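Local coordinates for YfdX protein (Salmonella enterica I, PDB 6A02) that is of unknown molecular function but has been linked to the response to antibiotic stress and to virulence in Salmonella Typhi, at residues 85-93 / 120-128; 127-135 / 168-176. All blocks are in the same frame, centred on the assembly; numbering follows the deposited sequence. Where two conformers were deposited one is given.

Interaction 1 (85-93 / 120-128) and interaction 2 (127-135 / 168-176) are the two pairings of one three-stranded antiparallel sheet, in which strand 125-135 runs between strands 77-89 and 170-175. They share Val127 and Ile128, and their centres are about 19 Å apart. Interaction 1 closes first in the chain, around a largely helical connection, and interaction 2 follows around another. The two meet where Asn130 ND2 stands 3.0 Å from Thr86 OG1, a probable hydrogen bond. A bound sodium ion lies about 4 Å from the side chain of Ile85, and a sodium ion is about 7 Å from that of Asn130. Both contacts touch the second subunit of the four-chain assembly.

Interaction 1 of 2, residues 85-93 / 120-128; sequences ITVAEDYLP and LKLAGVSVI
Thr86 and Ile128 form a hydrogen-bonded antiparallel pair, with Thr86 N to Ile128 O (2.8 Å) running almost straight at 171°. Ala88 and Ser126 repeat the pattern two residues on. Val125 can be followed outward from the backbone: its CB comes loosely near Ala88 O, CG1 leans against Val87 CB at 3.8 Å, and CG2 reaches Glu89 CG at 4.0 Å. With CG1 anti to the backbone N (chi1 -177°), the two methyls diverge, CG1 to Val87 and CG2 to Glu89. On this face Ile85 CG2 also packs against Val127 CG1, and Phe36 of the third subunit covers Ile85 and Val87. The antiparallel ladder is fed by helix 113-122, which ends in a Schellman motif at Gly124, whose positive phi turns the chain into strand 125-135. The oxygen of Gly124 then accepts Asp90 N at 2.7 Å, adding a bond where strand 85-89 runs out. Beyond it, Leu92 CD1 comes to 3.5 Å from Ala123 O, and a water joins Ala123 O to Asp90 O. On the opposite face Ser126 OG lies 3.2 Å from the methyl of Ala88. That hydroxyl is hydrogen-bonded to a water that also donates to Thr86 O, and it bonds Gln138 of the second subunit; Lys141 of the same subunit forms a salt bridge with Asp90.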
ATOM      1  N   ILE A  85       8.291   5.355  10.726  1.00  9.96           N
ATOM      2  CA  ILE A  85       7.938   6.737  11.024  1.00  8.99           C
ATOM      3  C   ILE A  85       7.274   7.373   9.809  1.00  9.23           C
ATOM      4  O   ILE A  85       7.720   7.174   8.674  1.00 11.92           O
ATOM      5  CB  ILE A  85       9.202   7.535  11.409  1.00  9.79           C
ATOM      6  CG1 ILE A  85       9.832   6.948  12.674  1.00 11.47           C
ATOM      7  CG2 ILE A  85       8.889   9.018  11.604  1.00 13.76           C
ATOM      8  CD1 ILE A  85       8.972   7.102  13.894  1.00 12.27           C
ATOM      9  N   THR A  86       6.222   8.152  10.055  1.00 10.60           N
ATOM     10  CA  THR A  86       5.707   9.118   9.090  1.00  8.71           C
ATOM     11  C   THR A  86       5.849  10.521   9.657  1.00 11.53           C
ATOM     12  O   THR A  86       5.396  10.803  10.774  1.00 13.10           O
ATOM     13  CB  THR A  86       4.230   8.845   8.790  1.00 11.62           C
ATOM     14  OG1 THR A  86       4.119   7.565   8.179  1.00 11.98           O
ATOM     15  CG2 THR A  86       3.636   9.932   7.860  1.00 12.70           C
ATOM     16  N   VAL A  87       6.455  11.412   8.876  1.00 10.85           N
ATOM     17  CA  VAL A  87       6.541  12.822   9.237  1.00 13.43           C
ATOM     18  C   VAL A  87       5.536  13.607   8.404  1.00 14.68           C
ATOM     19  O   VAL A  87       5.182  13.222   7.283  1.00 19.14           O
ATOM     20  CB  VAL A  87       7.967  13.385   9.062  1.00 15.83           C
ATOM     21  CG1 VAL A  87       8.923  12.688  10.006  1.00 14.82           C
ATOM     22  CG2 VAL A  87       8.426  13.224   7.616  1.00 17.97           C
ATOM     23  N   ALA A  88       5.062  14.714   8.971  1.00 12.37           N
ATOM     24  CA  ALA A  88       4.201  15.661   8.267  1.00 16.59           C
ATOM     25  C   ALA A  88       4.772  17.053   8.479  1.00 16.21           C
ATOM     26  O   ALA A  88       4.762  17.568   9.603  1.00 19.08           O
ATOM     27  CB  ALA A  88       2.768  15.589   8.792  1.00 15.50           C
ATOM     28  N   GLU A  89       5.262  17.664   7.407  1.00 16.33           N
ATOM     29  CA  GLU A  89       5.990  18.923   7.484  1.00 18.62           C
ATOM     30  C   GLU A  89       5.082  20.087   7.100  1.00 18.79           C
ATOM     31  O   GLU A  89       4.588  20.144   5.972  1.00 19.29           O
ATOM     32  CB  GLU A  89       7.200  18.879   6.555  1.00 19.16           C
ATOM     33  CG  GLU A  89       8.169  17.763   6.890  1.00 18.79           C
ATOM     34  CD  GLU A  89       9.519  17.970   6.246  1.00 26.08           C
ATOM     35  OE1 GLU A  89       9.801  19.097   5.790  1.00 32.43           O
ATOM     36  OE2 GLU A  89      10.297  17.004   6.193  1.00 23.46           O
ATOM     37  N   ASP A  90       4.870  21.004   8.040  1.00 16.81           N
ATOM     38  CA  ASP A  90       4.211  22.267   7.737  1.00 18.22           C
ATOM     39  C   ASP A  90       5.143  23.130   6.898  1.00 22.94           C
ATOM     40  O   ASP A  90       6.364  22.971   6.919  1.00 21.59           O
ATOM     41  CB  ASP A  90       3.946  23.036   9.032  1.00 18.43           C
ATOM     42  CG  ASP A  90       2.713  22.557   9.770  1.00 23.85           C
ATOM     43  OD1 ASP A  90       2.129  21.519   9.385  1.00 27.18           O
ATOM     44  OD2 ASP A  90       2.339  23.216  10.766  1.00 35.39           O
ATOM     45  N   TYR A  91       4.562  24.067   6.154  1.00 19.68           N
ATOM     46  CA  TYR A  91       5.402  25.014   5.437  1.00 20.30           C
ATOM     47  C   TYR A  91       5.984  26.031   6.411  1.00 23.50           C
ATOM     48  O   TYR A  91       5.252  26.673   7.171  1.00 21.19           O
ATOM     49  CB  TYR A  91       4.628  25.737   4.334  1.00 19.71           C
ATOM     50  CG  TYR A  91       5.484  26.796   3.675  1.00 18.96           C
ATOM     51  CD1 TYR A  91       6.381  26.461   2.673  1.00 18.07           C
ATOM     52  CD2 TYR A  91       5.421  28.124   4.083  1.00 21.66           C
ATOM     53  CE1 TYR A  91       7.185  27.422   2.079  1.00 23.46           C
ATOM     54  CE2 TYR A  91       6.224  29.090   3.498  1.00 21.11           C
ATOM     55  CZ  TYR A  91       7.098  28.731   2.493  1.00 23.85           C
ATOM     56  OH  TYR A  91       7.893  29.690   1.902  1.00 26.92           O
ATOM     57  N   LEU A  92       7.304  26.177   6.386  1.00 22.80           N
ATOM     58  CA  LEU A  92       7.989  27.224   7.123  1.00 26.17           C
ATOM     59  C   LEU A  92       8.948  27.945   6.194  1.00 28.22           C
ATOM     60  O   LEU A  92       9.478  27.344   5.253  1.00 26.74           O
ATOM     61  CB  LEU A  92       8.786  26.658   8.309  1.00 27.59           C
ATOM     62  CG  LEU A  92       8.047  26.413   9.623  1.00 23.88           C
ATOM     63  CD1 LEU A  92       9.034  26.067  10.734  1.00 30.39           C
ATOM     64  CD2 LEU A  92       7.197  27.625  10.001  1.00 33.52           C
ATOM     65  N   PRO A  93       9.182  29.238   6.422  1.00 33.34           N
ATOM     66  CA  PRO A  93      10.223  29.937   5.661  1.00 32.78           C
ATOM     67  C   PRO A  93      11.568  29.248   5.855  1.00 32.77           C
ATOM     68  O   PRO A  93      11.882  28.758   6.941  1.00 32.92           O
ATOM     69  CB  PRO A  93      10.215  31.350   6.259  1.00 33.86           C
ATOM     70  CG  PRO A  93       9.585  31.201   7.615  1.00 36.78           C
ATOM     71  CD  PRO A  93       8.580  30.091   7.464  1.00 30.54           C
ATOM     72  N   LEU A 120      11.076  18.826  16.764  1.00 16.00           N
ATOM     73  CA  LEU A 120      10.461  18.697  15.447  1.00 15.99           C
ATOM     74  C   LEU A 120       9.156  19.476  15.362  1.00 17.26           C
ATOM     75  O   LEU A 120       8.841  20.056  14.314  1.00 15.41           O
ATOM     76  CB  LEU A 120      10.269  17.222  15.087  1.00 14.18           C
ATOM     77  CG  LEU A 120      11.578  16.512  14.721  1.00 13.86           C
ATOM     78  CD1 LEU A 120      11.344  15.023  14.529  1.00 15.69           C
ATOM     79  CD2 LEU A 120      12.197  17.119  13.472  1.00 15.19           C
ATOM     80  N   LYS A 121       8.390  19.511  16.458  1.00 15.51           N
ATOM     81  CA  LYS A 121       7.171  20.318  16.482  1.00 20.36           C
ATOM     82  C   LYS A 121       7.483  21.787  16.227  1.00 20.14           C
ATOM     83  O   LYS A 121       6.767  22.462  15.480  1.00 21.36           O
ATOM     84  CB  LYS A 121       6.449  20.149  17.818  1.00 20.52           C
ATOM     85  CG  LYS A 121       5.718  18.835  17.992  1.00 25.30           C
ATOM     86  CD  LYS A 121       4.948  18.831  19.310  1.00 26.79           C
ATOM     87  CE  LYS A 121       4.384  17.459  19.628  1.00 28.53           C
ATOM     88  NZ  LYS A 121       3.673  17.459  20.937  1.00 35.75           N
ATOM     89  N   LEU A 122       8.563  22.298  16.827  1.00 20.60           N
ATOM     90  CA  LEU A 122       8.965  23.671  16.554  1.00 21.46           C
ATOM     91  C   LEU A 122       9.365  23.871  15.100  1.00 22.56           C
ATOM     92  O   LEU A 122       9.267  24.992  14.589  1.00 25.12           O
ATOM     93  CB  LEU A 122      10.106  24.083  17.485  1.00 23.18           C
ATOM     94  CG  LEU A 122       9.770  24.155  18.974  1.00 25.76           C
ATOM     95  CD1 LEU A 122      10.972  24.674  19.753  1.00 29.81           C
ATOM     96  CD2 LEU A 122       8.550  25.028  19.225  1.00 29.41           C
ATOM     97  N   ALA A 123       9.807  22.814  14.426  1.00 18.93           N
ATOM     98  CA  ALA A 123      10.114  22.862  13.004  1.00 18.85           C
ATOM     99  C   ALA A 123       8.888  22.660  12.132  1.00 18.33           C
ATOM    100  O   ALA A 123       9.028  22.574  10.908  1.00 21.40           O
ATOM    101  CB  ALA A 123      11.165  21.806  12.659  1.00 18.85           C
ATOM    102  N   GLY A 124       7.705  22.575  12.734  1.00 19.40           N
ATOM    103  CA  GLY A 124       6.487  22.320  11.988  1.00 20.81           C
ATOM    104  C   GLY A 124       6.288  20.886  11.567  1.00 18.37           C
ATOM    105  O   GLY A 124       5.517  20.626  10.637  1.00 18.74           O
ATOM    106  N   VAL A 125       6.955  19.941  12.226  1.00 17.02           N
ATOM    107  CA  VAL A 125       6.953  18.543  11.816  1.00 16.93           C
ATOM    108  C   VAL A 125       6.238  17.733  12.890  1.00 17.74           C
ATOM    109  O   VAL A 125       6.653  17.733  14.055  1.00 17.22           O
ATOM    110  CB  VAL A 125       8.385  18.025  11.603  1.00 15.42           C
ATOM    111  CG1 VAL A 125       8.367  16.587  11.111  1.00 15.20           C
ATOM    112  CG2 VAL A 125       9.142  18.926  10.626  1.00 17.87           C
ATOM    113  N   SER A 126       5.170  17.041  12.508  1.00 15.87           N
ATOM    114  CA  SER A 126       4.562  16.063  13.398  1.00 14.01           C
ATOM    115  C   SER A 126       5.108  14.678  13.067  1.00 14.13           C
ATOM    116  O   SER A 126       5.525  14.410  11.936  1.00 14.13           O
ATOM    117  CB  SER A 126       3.037  16.079  13.285  1.00 18.75           C
ATOM    118  OG  SER A 126       2.625  15.715  11.986  1.00 18.87           O
ATOM    119  N   VAL A 127       5.099  13.798  14.065  1.00 13.68           N
ATOM    120  CA  VAL A 127       5.656  12.453  13.943  1.00 13.25           C
ATOM    121  C   VAL A 127       4.568  11.444  14.277  1.00 13.07           C
ATOM    122  O   VAL A 127       3.903  11.556  15.314  1.00 13.10           O
ATOM    123  CB  VAL A 127       6.877  12.247  14.861  1.00 12.51           C
ATOM    124  CG1 VAL A 127       7.388  10.819  14.752  1.00 14.89           C
ATOM    125  CG2 VAL A 127       7.983  13.213  14.480  1.00 14.92           C
ATOM    126  N   ILE A 128       4.405  10.454  13.404  1.00 11.17           N
ATOM    127  CA  ILE A 128       3.495   9.336  13.618  1.00 11.68           C
ATOM    128  C   ILE A 128       4.322   8.062  13.569  1.00 11.09           C
ATOM    129  O   ILE A 128       5.186   7.912  12.699  1.00 11.45           O
ATOM    130  CB  ILE A 128       2.408   9.313  12.523  1.00 12.61           C
ATOM    131  CG1 ILE A 128       1.421  10.464  12.721  1.00 15.82           C
ATOM    132  CG2 ILE A 128       1.683   7.968  12.493  1.00 13.38           C
ATOM    133  CD1 ILE A 128       0.471  10.250  13.863  1.00 20.67           C
TER
HETATM  134  O   HOH W   1       3.080  13.094  11.232  1.00 16.55           O
HETATM  135  O   HOH W   2       8.174  21.496   8.384  1.00 21.19           O
HETATM  136  O   HOH W   3       2.911  19.500  11.605  1.00 28.29           O

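Interaction 2 of 2, residues 127-135 / 168-176; sequences VIENQELIP and GIVVDSQSV
Strands 127-135 and 170-175 run antiparallel, their short axes 4.5 Å apart at closest approach and their directions 157° apart. Three hydrogen-bonded pairs, Glu129 with Gln174, Gln131 with Asp172 and Leu133 with Val170, supply two backbone bonds each. Gln131 N to Asp172 O (2.8 Å) is the straightest at 179°, although the donor lies above the carbonyl plane. Between these pairs Asn130 faces Ser173, their CA atoms 4.2 Å apart. Here Ser173 OG donates to Asn130 OD1 at 2.6 Å, in the plane of the amide carbonyl and on a lone pair. Asn130 ND2 reaches strand 77-89, where it bonds the hydroxyl of Ser84, so this one side chain bonds to both flanking strands of the three-stranded sheet. Its CB meanwhile touches Val171 CG1. Glu132, extended with CG anti to the backbone N (chi1 -175°), passes across Ile169, and Glu132 OE2 lies 3.2 Å from Ile169 CG2. Ile134 CG2 comes against Ile169 CG1 at 3.6 Å, while on the other face Leu133 CB rests on Val170 CG2. Also on that face, Gln131 NE2 donates along its own amide plane to Glu129 OE1, meeting it from above the carboxylate; Glu129 OE2 bonds Ser83 and the backbone N of Leu12. At the far end Val176 CG2 packs on Val127 CG1 at 3.6 Å, and a water bridges Val127 O to Val176 N. Lys69 of the second subunit bonds Ser173 O, and Ser175 OG bonds Lys70 O of that same subunit.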
ATOM      1  N   VAL A 127       5.099  13.798  14.065  1.00 13.68           N
ATOM      2  CA  VAL A 127       5.656  12.453  13.943  1.00 13.25           C
ATOM      3  C   VAL A 127       4.568  11.444  14.277  1.00 13.07           C
ATOM      4  O   VAL A 127       3.903  11.556  15.314  1.00 13.10           O
ATOM      5  CB  VAL A 127       6.877  12.247  14.861  1.00 12.51           C
ATOM      6  CG1 VAL A 127       7.388  10.819  14.752  1.00 14.89           C
ATOM      7  CG2 VAL A 127       7.983  13.213  14.480  1.00 14.92           C
ATOM      8  N   ILE A 128       4.405  10.454  13.404  1.00 11.17           N
ATOM      9  CA  ILE A 128       3.495   9.336  13.618  1.00 11.68           C
ATOM     10  C   ILE A 128       4.322   8.062  13.569  1.00 11.09           C
ATOM     11  O   ILE A 128       5.186   7.912  12.699  1.00 11.45           O
ATOM     12  CB  ILE A 128       2.408   9.313  12.523  1.00 12.61           C
ATOM     13  CG1 ILE A 128       1.421  10.464  12.721  1.00 15.82           C
ATOM     14  CG2 ILE A 128       1.683   7.968  12.493  1.00 13.38           C
ATOM     15  CD1 ILE A 128       0.471  10.250  13.863  1.00 20.67           C
ATOM     16  N   GLU A 129       4.080   7.150  14.508  1.00 10.26           N
ATOM     17  CA  GLU A 129       4.749   5.860  14.503  1.00  9.33           C
ATOM     18  C   GLU A 129       3.789   4.806  13.965  1.00  8.01           C
ATOM     19  O   GLU A 129       2.664   4.672  14.463  1.00 11.15           O
ATOM     20  CB  GLU A 129       5.218   5.484  15.909  1.00 10.52           C
ATOM     21  CG  GLU A 129       5.968   4.190  15.930  1.00  9.59           C
ATOM     22  CD  GLU A 129       6.357   3.739  17.317  1.00 14.34           C
ATOM     23  OE1 GLU A 129       5.586   3.973  18.272  1.00 16.65           O
ATOM     24  OE2 GLU A 129       7.433   3.124  17.439  1.00 12.79           O
ATOM     25  N   ASN A 130       4.234   4.061  12.950  1.00  7.94           N
ATOM     26  CA  ASN A 130       3.415   3.024  12.318  1.00  9.17           C
ATOM     27  C   ASN A 130       3.907   1.675  12.812  1.00  8.64           C
ATOM     28  O   ASN A 130       5.016   1.251  12.477  1.00 11.03           O
ATOM     29  CB  ASN A 130       3.532   3.087  10.800  1.00  9.31           C
ATOM     30  CG  ASN A 130       3.321   4.461  10.263  1.00  9.51           C
ATOM     31  OD1 ASN A 130       2.228   5.011  10.337  1.00 10.20           O
ATOM     32  ND2 ASN A 130       4.378   5.032   9.688  1.00 11.16           N
ATOM     33  N   GLN A 131       3.083   0.996  13.592  1.00  8.12           N
ATOM     34  CA  GLN A 131       3.439  -0.293  14.155  1.00  8.79           C
ATOM     35  C   GLN A 131       2.745  -1.388  13.358  1.00  8.70           C
ATOM     36  O   GLN A 131       1.509  -1.461  13.337  1.00  8.64           O
ATOM     37  CB  GLN A 131       3.041  -0.367  15.627  1.00 11.10           C
ATOM     38  CG  GLN A 131       3.816   0.613  16.520  1.00 11.15           C
ATOM     39  CD  GLN A 131       3.501   0.438  17.986  1.00 17.49           C
ATOM     40  OE1 GLN A 131       2.740  -0.451  18.372  1.00 22.92           O
ATOM     41  NE2 GLN A 131       4.094   1.288  18.818  1.00 17.00           N
ATOM     42  N   GLU A 132       3.537  -2.221  12.696  1.00  8.32           N
ATOM     43  CA  GLU A 132       3.016  -3.363  11.967  1.00  8.07           C
ATOM     44  C   GLU A 132       2.777  -4.490  12.960  1.00  8.45           C
ATOM     45  O   GLU A 132       3.669  -4.825  13.744  1.00  8.92           O
ATOM     46  CB  GLU A 132       4.036  -3.789  10.915  1.00  9.77           C
ATOM     47  CG  GLU A 132       3.546  -4.886  10.012  1.00 15.35           C
ATOM     48  CD  GLU A 132       4.584  -5.346   8.994  1.00 21.41           C
ATOM     49  OE1 GLU A 132       5.714  -4.824   9.004  1.00 21.62           O
ATOM     50  OE2 GLU A 132       4.258  -6.240   8.179  1.00 24.75           O
ATOM     51  N   LEU A 133       1.575  -5.074  12.922  1.00  8.24           N
ATOM     52  CA  LEU A 133       1.150  -6.087  13.879  1.00  7.11           C
ATOM     53  C   LEU A 133       0.612  -7.306  13.151  1.00  7.70           C
ATOM     54  O   LEU A 133       0.018  -7.190  12.072  1.00  8.88           O
ATOM     55  CB  LEU A 133       0.023  -5.563  14.792  1.00  9.01           C
ATOM     56  CG  LEU A 133       0.134  -4.133  15.342  1.00  9.67           C
ATOM     57  CD1 LEU A 133      -1.134  -3.727  16.078  1.00 11.77           C
ATOM     58  CD2 LEU A 133       1.330  -4.002  16.264  1.00 10.90           C
ATOM     59  N   ILE A 134       0.779  -8.475  13.769  1.00  8.23           N
ATOM     60  CA  ILE A 134       0.082  -9.681  13.313  1.00  8.65           C
ATOM     61  C   ILE A 134      -0.623 -10.352  14.481  1.00  9.41           C
ATOM     62  O   ILE A 134      -0.164 -10.261  15.631  1.00  8.19           O
ATOM     63  CB  ILE A 134       1.014 -10.693  12.628  1.00  9.01           C
ATOM     64  CG1 ILE A 134       2.121 -11.144  13.581  1.00  9.69           C
ATOM     65  CG2 ILE A 134       1.554 -10.131  11.301  1.00 10.42           C
ATOM     66  CD1 ILE A 134       2.856 -12.368  13.095  1.00 11.73           C
ATOM     67  N   PRO A 135      -1.728 -11.055  14.229  1.00  8.18           N
ATOM     68  CA  PRO A 135      -2.360 -11.871  15.276  1.00  9.60           C
ATOM     69  C   PRO A 135      -1.572 -13.166  15.413  1.00  9.46           C
ATOM     70  O   PRO A 135      -1.448 -13.932  14.457  1.00 10.39           O
ATOM     71  CB  PRO A 135      -3.762 -12.127  14.718  1.00 10.13           C
ATOM     72  CG  PRO A 135      -3.560 -12.113  13.209  1.00  9.72           C
ATOM     73  CD  PRO A 135      -2.464 -11.103  12.948  1.00  9.00           C
ATOM     74  N   GLY A 168      -3.561 -10.487   7.110  1.00 10.61           N
ATOM     75  CA  GLY A 168      -3.805 -10.211   8.511  1.00 11.19           C
ATOM     76  C   GLY A 168      -2.857  -9.213   9.133  1.00  9.46           C
ATOM     77  O   GLY A 168      -3.070  -8.809  10.281  1.00 11.53           O
ATOM     78  N   ILE A 169      -1.814  -8.807   8.410  1.00 10.15           N
ATOM     79  CA  ILE A 169      -0.950  -7.732   8.888  1.00  9.52           C
ATOM     80  C   ILE A 169      -1.753  -6.442   8.937  1.00 12.40           C
ATOM     81  O   ILE A 169      -2.389  -6.052   7.949  1.00 14.00           O
ATOM     82  CB  ILE A 169       0.253  -7.557   7.953  1.00 10.81           C
ATOM     83  CG1 ILE A 169       1.129  -8.812   7.932  1.00 11.88           C
ATOM     84  CG2 ILE A 169       1.046  -6.335   8.360  1.00 14.03           C
ATOM     85  CD1 ILE A 169       2.154  -8.798   6.829  1.00 12.98           C
ATOM     86  N   VAL A 170      -1.713  -5.757  10.077  1.00  9.27           N
ATOM     87  CA  VAL A 170      -2.348  -4.451  10.203  1.00  8.98           C
ATOM     88  C   VAL A 170      -1.292  -3.445  10.627  1.00  8.48           C
ATOM     89  O   VAL A 170      -0.233  -3.801  11.142  1.00  9.11           O
ATOM     90  CB  VAL A 170      -3.534  -4.440  11.189  1.00 10.32           C
ATOM     91  CG1 VAL A 170      -4.577  -5.483  10.787  1.00 11.60           C
ATOM     92  CG2 VAL A 170      -3.060  -4.669  12.611  1.00 12.02           C
ATOM     93  N   VAL A 171      -1.577  -2.173  10.391  1.00  8.66           N
ATOM     94  CA  VAL A 171      -0.659  -1.098  10.754  1.00  9.20           C
ATOM     95  C   VAL A 171      -1.408  -0.145  11.667  1.00  7.80           C
ATOM     96  O   VAL A 171      -2.359   0.524  11.235  1.00  8.90           O
ATOM     97  CB  VAL A 171      -0.106  -0.369   9.525  1.00  9.79           C
ATOM     98  CG1 VAL A 171       0.804   0.786   9.957  1.00  9.93           C
ATOM     99  CG2 VAL A 171       0.655  -1.338   8.621  1.00 12.04           C
ATOM    100  N   ASP A 172      -0.993  -0.089  12.926  1.00  7.34           N
ATOM    101  CA  ASP A 172      -1.507   0.877  13.889  1.00  7.94           C
ATOM    102  C   ASP A 172      -0.621   2.112  13.799  1.00  8.11           C
ATOM    103  O   ASP A 172       0.551   2.081  14.205  1.00  8.69           O
ATOM    104  CB  ASP A 172      -1.436   0.292  15.298  1.00 10.01           C
ATOM    105  CG  ASP A 172      -2.154   1.145  16.334  0.51 15.61           C
ATOM    106  OD1 ASP A 172      -2.174   2.385  16.198  0.51 17.05           O
ATOM    107  OD2 ASP A 172      -2.706   0.568  17.292  0.51 20.63           O
ATOM    108  N   SER A 173      -1.168   3.200  13.277  1.00  8.23           N
ATOM    109  CA  SER A 173      -0.451   4.464  13.180  1.00  8.98           C
ATOM    110  C   SER A 173      -0.913   5.351  14.323  1.00 12.56           C
ATOM    111  O   SER A 173      -2.104   5.673  14.419  1.00 16.52           O
ATOM    112  CB  SER A 173      -0.730   5.130  11.832  1.00 10.06           C
ATOM    113  OG  SER A 173      -0.286   4.308  10.762  1.00  9.82           O
ATOM    114  N   GLN A 174       0.015   5.724  15.196  1.00 14.91           N
ATOM    115  CA  GLN A 174      -0.334   6.501  16.375  1.00 17.80           C
ATOM    116  C   GLN A 174       0.592   7.696  16.508  1.00 15.94           C
ATOM    117  O   GLN A 174       1.780   7.622  16.186  1.00 14.50           O
ATOM    118  CB  GLN A 174      -0.252   5.663  17.650  1.00 19.62           C
ATOM    119  CG  GLN A 174      -1.481   4.801  17.892  1.00 25.68           C
ATOM    120  CD  GLN A 174      -1.309   3.828  19.051  1.00 32.22           C
ATOM    121  OE1 GLN A 174      -2.147   3.765  19.952  1.00 41.29           O
ATOM    122  NE2 GLN A 174      -0.233   3.050  19.020  1.00 31.48           N
ATOM    123  N   SER A 175       0.022   8.801  16.964  1.00 17.78           N
ATOM    124  CA  SER A 175       0.829   9.943  17.350  1.00 20.75           C
ATOM    125  C   SER A 175       1.720   9.563  18.524  1.00 21.14           C
ATOM    126  O   SER A 175       1.395   8.680  19.322  1.00 21.56           O
ATOM    127  CB  SER A 175      -0.092  11.090  17.736  1.00 23.60           C
ATOM    128  OG  SER A 175      -0.915  10.650  18.786  1.00 28.55           O
ATOM    129  N   VAL A 176       2.870  10.222  18.605  1.00 25.90           N
ATOM    130  CA  VAL A 176       3.898   9.864  19.572  1.00 26.24           C
ATOM    131  C   VAL A 176       3.567  10.523  20.904  1.00 29.07           C
ATOM    132  O   VAL A 176       3.506  11.753  21.001  1.00 30.68           O
ATOM    133  CB  VAL A 176       5.288  10.278  19.072  1.00 25.78           C
ATOM    134  CG1 VAL A 176       6.359   9.799  20.036  1.00 28.19           C
ATOM    135  CG2 VAL A 176       5.523   9.723  17.683  1.00 23.95           C
TER
HETATM  136  O   HOH W   4       2.963  13.023  17.723  1.00 29.82           O
HETATM  137  O   HOH W   5       2.837   4.342  18.358  1.00 26.61           O